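Local coordinates for protein probable transcriptional regulator (Rhodococcus jostii, PDB 3ON2) that is of unknown function but probably binds cis-regulatory DNA as a TetR-family transcription factor, at residues A86-G95 against V185-L196. Sequence-based numbering, arbitrary orientation.
Sequences ARARFAALAG and VTAASDTFWRGL
Trp193 and Arg87 lead a roughly antiparallel helix-helix contact that joins the start of helix 86-103 to the end of the last helix, 181-196. The axes of the short segments run at 143° to each other and approach to 9.9 Å. Between them 507 Å² is buried. With CG anti to the backbone N, Trp193 reaches across to the opposing helix. One face of its indole lies under the extended Arg87 chain: CB sits over the centre of the six-membered ring, a CH-pi contact, while the guanidinium farther out lies nearly parallel to the indole, over CD1. At the indole rim, CH2 meets Ala86 CB at 3.7 Å, and CE3 and CZ3 point onto the Phe90 face, giving a T-shaped pair with planes at 83°. An alanine in place of Trp193 would probably leave the Arg87 chain without its flat support and the Phe90 face without its edge-on partner. Arg87 NH2 also makes a salt bridge to Asp190 OD1 (3.1 Å), though the hydrogen bond within it is weak, bent to 141°; a water linking NE to the same oxygen adds a second tie. Both helices belong to the all-helical TetR-type regulatory domain, where helix 122-144 packs on Phe90 through Ile138 and Ala142. Farther toward Val185, two waters bridge the helices: one joins Ser189 OG to Ala91 O, and the other joins it to Phe90 O through a weak bond. There Ala94 CB packs 3.6 Å from Ser189 OG and 4.1 Å from Val185 CG1, and its side chain also lines the pocket holding a polyether, probably from the crystallisation liquor.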
ATOM      1  N   ALA A  86      -0.146 -22.212   1.729  1.00 24.55           N
ATOM      2  CA  ALA A  86      -1.146 -21.149   1.861  1.00 24.06           C
ATOM      3  C   ALA A  86      -1.179 -20.501   3.241  1.00 23.66           C
ATOM      4  O   ALA A  86      -1.221 -19.270   3.338  1.00 23.60           O
ATOM      5  CB  ALA A  86      -2.545 -21.641   1.448  1.00 23.84           C
ATOM      6  N   ARG A  87      -1.150 -21.301   4.305  1.00 23.24           N
ATOM      7  CA  ARG A  87      -1.253 -20.723   5.648  1.00 22.84           C
ATOM      8  C   ARG A  87      -0.131 -19.721   5.916  1.00 21.83           C
ATOM      9  O   ARG A  87      -0.379 -18.645   6.468  1.00 21.83           O
ATOM     10  CB  ARG A  87      -1.322 -21.787   6.758  1.00 23.40           C
ATOM     11  CG  ARG A  87      -1.460 -21.142   8.099  1.00 25.39           C
ATOM     12  CD  ARG A  87      -1.767 -22.065   9.242  1.00 29.32           C
ATOM     13  NE  ARG A  87      -2.266 -21.263  10.361  1.00 31.85           N
ATOM     14  CZ  ARG A  87      -2.744 -21.766  11.504  1.00 33.95           C
ATOM     15  NH1 ARG A  87      -2.801 -23.089  11.675  1.00 34.34           N
ATOM     16  NH2 ARG A  87      -3.176 -20.949  12.467  1.00 33.77           N
ATOM     17  N   ALA A  88       1.086 -20.068   5.494  1.00 21.20           N
ATOM     18  CA  ALA A  88       2.266 -19.175   5.602  1.00 20.14           C
ATOM     19  C   ALA A  88       2.146 -17.911   4.749  1.00 20.07           C
ATOM     20  O   ALA A  88       2.523 -16.825   5.190  1.00 19.44           O
ATOM     21  CB  ALA A  88       3.535 -19.916   5.251  1.00 18.91           C
ATOM     22  N   ARG A  89       1.622 -18.063   3.536  1.00 19.83           N
ATOM     23  CA  ARG A  89       1.457 -16.926   2.642  1.00 19.87           C
ATOM     24  C   ARG A  89       0.421 -15.953   3.164  1.00 18.92           C
ATOM     25  O   ARG A  89       0.609 -14.748   3.052  1.00 18.94           O
ATOM     26  CB  ARG A  89       1.022 -17.381   1.253  1.00 20.17           C
ATOM     27  CG  ARG A  89       2.114 -18.074   0.514  1.00 23.66           C
ATOM     28  CD  ARG A  89       1.646 -18.533  -0.850  1.00 28.46           C
ATOM     29  NE  ARG A  89       2.803 -19.005  -1.586  1.00 33.25           N
ATOM     30  CZ  ARG A  89       2.887 -19.088  -2.909  1.00 35.58           C
ATOM     31  NH1 ARG A  89       1.868 -18.736  -3.694  1.00 36.47           N
ATOM     32  NH2 ARG A  89       4.004 -19.537  -3.436  1.00 37.29           N
ATOM     33  N   PHE A  90      -0.695 -16.475   3.676  1.00 18.18           N
ATOM     34  CA  PHE A  90      -1.758 -15.623   4.239  1.00 17.80           C
ATOM     35  C   PHE A  90      -1.202 -14.826   5.398  1.00 17.16           C
ATOM     36  O   PHE A  90      -1.407 -13.624   5.473  1.00 17.07           O
ATOM     37  CB  PHE A  90      -2.944 -16.457   4.741  1.00 17.71           C
ATOM     38  CG  PHE A  90      -3.895 -16.936   3.657  1.00 19.31           C
ATOM     39  CD1 PHE A  90      -3.441 -17.312   2.392  1.00 19.49           C
ATOM     40  CD2 PHE A  90      -5.248 -17.082   3.945  1.00 21.05           C
ATOM     41  CE1 PHE A  90      -4.325 -17.799   1.434  1.00 21.02           C
ATOM     42  CE2 PHE A  90      -6.143 -17.565   2.981  1.00 22.34           C
ATOM     43  CZ  PHE A  90      -5.681 -17.911   1.722  1.00 21.02           C
ATOM     44  N   ALA A  91      -0.497 -15.508   6.301  1.00 17.12           N
ATOM     45  CA  ALA A  91       0.160 -14.854   7.426  1.00 17.56           C
ATOM     46  C   ALA A  91       1.186 -13.799   6.982  1.00 17.19           C
ATOM     47  O   ALA A  91       1.223 -12.690   7.530  1.00 17.32           O
ATOM     48  CB  ALA A  91       0.805 -15.892   8.372  1.00 17.61           C
ATOM     49  N   ALA A  92       2.008 -14.124   5.989  1.00 16.53           N
ATOM     50  CA  ALA A  92       3.015 -13.168   5.521  1.00 15.84           C
ATOM     51  C   ALA A  92       2.405 -11.932   4.868  1.00 15.52           C
ATOM     52  O   ALA A  92       2.905 -10.822   5.075  1.00 15.25           O
ATOM     53  CB  ALA A  92       4.014 -13.825   4.557  1.00 15.52           C
ATOM     54  N   LEU A  93       1.360 -12.120   4.059  1.00 15.21           N
ATOM     55  CA  LEU A  93       0.698 -10.988   3.415  1.00 15.05           C
ATOM     56  C   LEU A  93       0.104 -10.049   4.448  1.00 15.20           C
ATOM     57  O   LEU A  93       0.189  -8.843   4.287  1.00 16.19           O
ATOM     58  CB  LEU A  93      -0.417 -11.432   2.469  1.00 14.77           C
ATOM     59  CG  LEU A  93       0.032 -11.997   1.120  1.00 15.74           C
ATOM     60  CD1 LEU A  93      -1.176 -12.612   0.457  1.00 18.68           C
ATOM     61  CD2 LEU A  93       0.658 -10.944   0.193  1.00 15.80           C
ATOM     62  N   ALA A  94      -0.524 -10.599   5.484  1.00 14.02           N
ATOM     63  CA  ALA A  94      -1.169  -9.759   6.500  1.00 14.91           C
ATOM     64  C   ALA A  94      -0.159  -8.900   7.216  1.00 14.87           C
ATOM     65  O   ALA A  94      -0.346  -7.704   7.329  1.00 15.36           O
ATOM     66  CB  ALA A  94      -1.923 -10.613   7.502  1.00 13.82           C
ATOM     67  N   GLY A  95       0.888  -9.533   7.731  1.00 14.86           N
ATOM     68  CA  GLY A  95       1.973  -8.836   8.419  1.00 14.13           C
ATOM     69  C   GLY A  95       2.629  -7.775   7.547  1.00 13.74           C
ATOM     70  O   GLY A  95       2.890  -6.668   8.022  1.00 13.51           O
ATOM     71  N   VAL A 185      -2.409  -8.819  14.812  1.00 13.76           N
ATOM     72  CA  VAL A 185      -2.320  -9.354  13.435  1.00 14.58           C
ATOM     73  C   VAL A 185      -2.327 -10.897  13.428  1.00 14.95           C
ATOM     74  O   VAL A 185      -3.101 -11.529  12.696  1.00 14.31           O
ATOM     75  CB  VAL A 185      -1.069  -8.794  12.676  1.00 14.10           C
ATOM     76  CG1 VAL A 185      -0.860  -9.505  11.316  1.00 13.44           C
ATOM     77  CG2 VAL A 185      -1.190  -7.293  12.475  1.00 14.25           C
ATOM     78  N   THR A 186      -1.493 -11.492  14.275  1.00 15.53           N
ATOM     79  CA  THR A 186      -1.380 -12.967  14.354  1.00 16.24           C
ATOM     80  C   THR A 186      -2.673 -13.611  14.801  1.00 15.58           C
ATOM     81  O   THR A 186      -3.105 -14.591  14.190  1.00 14.85           O
ATOM     82  CB  THR A 186      -0.213 -13.412  15.275  1.00 16.60           C
ATOM     83  OG1 THR A 186       0.999 -12.894  14.728  1.00 17.57           O
ATOM     84  CG2 THR A 186      -0.085 -14.927  15.296  1.00 18.42           C
ATOM     85  N   ALA A 187      -3.329 -13.028  15.815  1.00 15.43           N
ATOM     86  CA  ALA A 187      -4.595 -13.593  16.277  1.00 14.79           C
ATOM     87  C   ALA A 187      -5.636 -13.504  15.153  1.00 14.52           C
ATOM     88  O   ALA A 187      -6.372 -14.467  14.898  1.00 15.03           O
ATOM     89  CB  ALA A 187      -5.090 -12.880  17.533  1.00 14.12           C
ATOM     90  N   ALA A 188      -5.685 -12.363  14.472  1.00 13.40           N
ATOM     91  CA  ALA A 188      -6.615 -12.180  13.349  1.00 13.79           C
ATOM     92  C   ALA A 188      -6.320 -13.174  12.194  1.00 13.91           C
ATOM     93  O   ALA A 188      -7.251 -13.745  11.592  1.00 13.66           O
ATOM     94  CB  ALA A 188      -6.567 -10.722  12.838  1.00 13.11           C
ATOM     95  N   SER A 189      -5.042 -13.377  11.891  1.00 14.73           N
ATOM     96  CA  SER A 189      -4.626 -14.377  10.868  1.00 15.88           C
ATOM     97  C   SER A 189      -4.998 -15.804  11.205  1.00 16.86           C
ATOM     98  O   SER A 189      -5.492 -16.520  10.323  1.00 17.78           O
ATOM     99  CB  SER A 189      -3.114 -14.313  10.540  1.00 15.80           C
ATOM    100  OG  SER A 189      -2.797 -13.086   9.898  1.00 16.88           O
ATOM    101  N   ASP A 190      -4.753 -16.225  12.453  1.00 17.04           N
ATOM    102  CA  ASP A 190      -5.134 -17.577  12.902  1.00 17.99           C
ATOM    103  C   ASP A 190      -6.649 -17.799  12.855  1.00 17.70           C
ATOM    104  O   ASP A 190      -7.123 -18.856  12.429  1.00 17.57           O
ATOM    105  CB  ASP A 190      -4.615 -17.856  14.317  1.00 18.90           C
ATOM    106  CG  ASP A 190      -3.085 -17.943  14.385  1.00 22.27           C
ATOM    107  OD1 ASP A 190      -2.429 -18.105  13.315  1.00 23.87           O
ATOM    108  OD2 ASP A 190      -2.535 -17.858  15.525  1.00 24.91           O
ATOM    109  N   THR A 191      -7.415 -16.798  13.282  1.00 16.85           N
ATOM    110  CA  THR A 191      -8.861 -16.939  13.332  1.00 17.24           C
ATOM    111  C   THR A 191      -9.434 -16.972  11.903  1.00 16.68           C
ATOM    112  O   THR A 191     -10.306 -17.790  11.596  1.00 17.16           O
ATOM    113  CB  THR A 191      -9.482 -15.800  14.176  1.00 17.22           C
ATOM    114  OG1 THR A 191      -8.915 -15.844  15.501  1.00 20.84           O
ATOM    115  CG2 THR A 191     -10.970 -15.956  14.281  1.00 17.87           C
ATOM    116  N   PHE A 192      -8.942 -16.076  11.047  1.00 15.99           N
ATOM    117  CA  PHE A 192      -9.284 -16.055   9.624  1.00 16.67           C
ATOM    118  C   PHE A 192      -8.962 -17.415   8.989  1.00 16.88           C
ATOM    119  O   PHE A 192      -9.816 -18.024   8.345  1.00 17.43           O
ATOM    120  CB  PHE A 192      -8.493 -14.932   8.921  1.00 16.33           C
ATOM    121  CG  PHE A 192      -8.926 -14.653   7.484  1.00 18.58           C
ATOM    122  CD1 PHE A 192     -10.209 -14.199   7.194  1.00 18.48           C
ATOM    123  CD2 PHE A 192      -8.029 -14.824   6.433  1.00 19.25           C
ATOM    124  CE1 PHE A 192     -10.587 -13.922   5.860  1.00 19.63           C
ATOM    125  CE2 PHE A 192      -8.397 -14.541   5.114  1.00 19.64           C
ATOM    126  CZ  PHE A 192      -9.683 -14.090   4.836  1.00 19.06           C
ATOM    127  N   TRP A 193      -7.749 -17.908   9.206  1.00 17.59           N
ATOM    128  CA  TRP A 193      -7.332 -19.175   8.566  1.00 18.56           C
ATOM    129  C   TRP A 193      -8.285 -20.301   8.992  1.00 18.77           C
ATOM    130  O   TRP A 193      -8.808 -21.056   8.145  1.00 18.97           O
ATOM    131  CB  TRP A 193      -5.862 -19.533   8.892  1.00 18.41           C
ATOM    132  CG  TRP A 193      -5.518 -20.850   8.293  1.00 20.47           C
ATOM    133  CD1 TRP A 193      -5.539 -22.080   8.920  1.00 22.14           C
ATOM    134  CD2 TRP A 193      -5.205 -21.105   6.922  1.00 21.31           C
ATOM    135  NE1 TRP A 193      -5.227 -23.071   8.016  1.00 22.34           N
ATOM    136  CE2 TRP A 193      -5.024 -22.505   6.785  1.00 22.32           C
ATOM    137  CE3 TRP A 193      -5.062 -20.288   5.791  1.00 21.81           C
ATOM    138  CZ2 TRP A 193      -4.679 -23.108   5.559  1.00 22.99           C
ATOM    139  CZ3 TRP A 193      -4.730 -20.894   4.566  1.00 22.25           C
ATOM    140  CH2 TRP A 193      -4.529 -22.290   4.474  1.00 23.39           C
ATOM    141  N   ARG A 194      -8.530 -20.398  10.298  1.00 18.62           N
ATOM    142  CA  ARG A 194      -9.466 -21.397  10.847  1.00 19.34           C
ATOM    143  C   ARG A 194     -10.881 -21.291  10.281  1.00 19.14           C
ATOM    144  O   ARG A 194     -11.538 -22.315  10.005  1.00 18.85           O
ATOM    145  CB  ARG A 194      -9.530 -21.320  12.372  1.00 20.27           C
ATOM    146  CG  ARG A 194      -8.333 -21.909  13.090  1.00 24.35           C
ATOM    147  CD  ARG A 194      -8.558 -21.810  14.623  1.00 30.68           C
ATOM    148  NE  ARG A 194      -7.430 -21.206  15.314  1.00 36.39           N
ATOM    149  CZ  ARG A 194      -7.498 -20.126  16.101  1.00 38.20           C
ATOM    150  NH1 ARG A 194      -8.656 -19.505  16.336  1.00 39.58           N
ATOM    151  NH2 ARG A 194      -6.397 -19.676  16.673  1.00 39.45           N
ATOM    152  N   GLY A 195     -11.352 -20.063  10.096  1.00 18.75           N
ATOM    153  CA  GLY A 195     -12.698 -19.836   9.562  1.00 19.23           C
ATOM    154  C   GLY A 195     -12.831 -20.206   8.092  1.00 20.44           C
ATOM    155  O   GLY A 195     -13.938 -20.452   7.608  1.00 20.07           O
ATOM    156  N   LEU A 196     -11.706 -20.236   7.376  1.00 21.12           N
ATOM    157  CA  LEU A 196     -11.720 -20.648   5.974  1.00 23.29           C
ATOM    158  C   LEU A 196     -11.309 -22.091   5.763  1.00 25.44           C
ATOM    159  O   LEU A 196     -11.732 -22.679   4.784  1.00 26.34           O
ATOM    160  CB  LEU A 196     -10.809 -19.784   5.113  1.00 21.57           C
ATOM    161  CG  LEU A 196     -10.961 -18.265   5.169  1.00 21.47           C
ATOM    162  CD1 LEU A 196      -9.731 -17.678   4.519  1.00 20.42           C
ATOM    163  CD2 LEU A 196     -12.266 -17.762   4.486  1.00 21.17           C
TER
HETATM  164  O   HOH W   1      -1.654 -18.371  10.539  1.00 32.66           O
HETATM  165  O   HOH W   2      -3.653 -13.623   7.291  1.00 15.45           O
HETATM  166  O   HOH W   3      -0.160 -12.674  10.050  1.00 30.52           O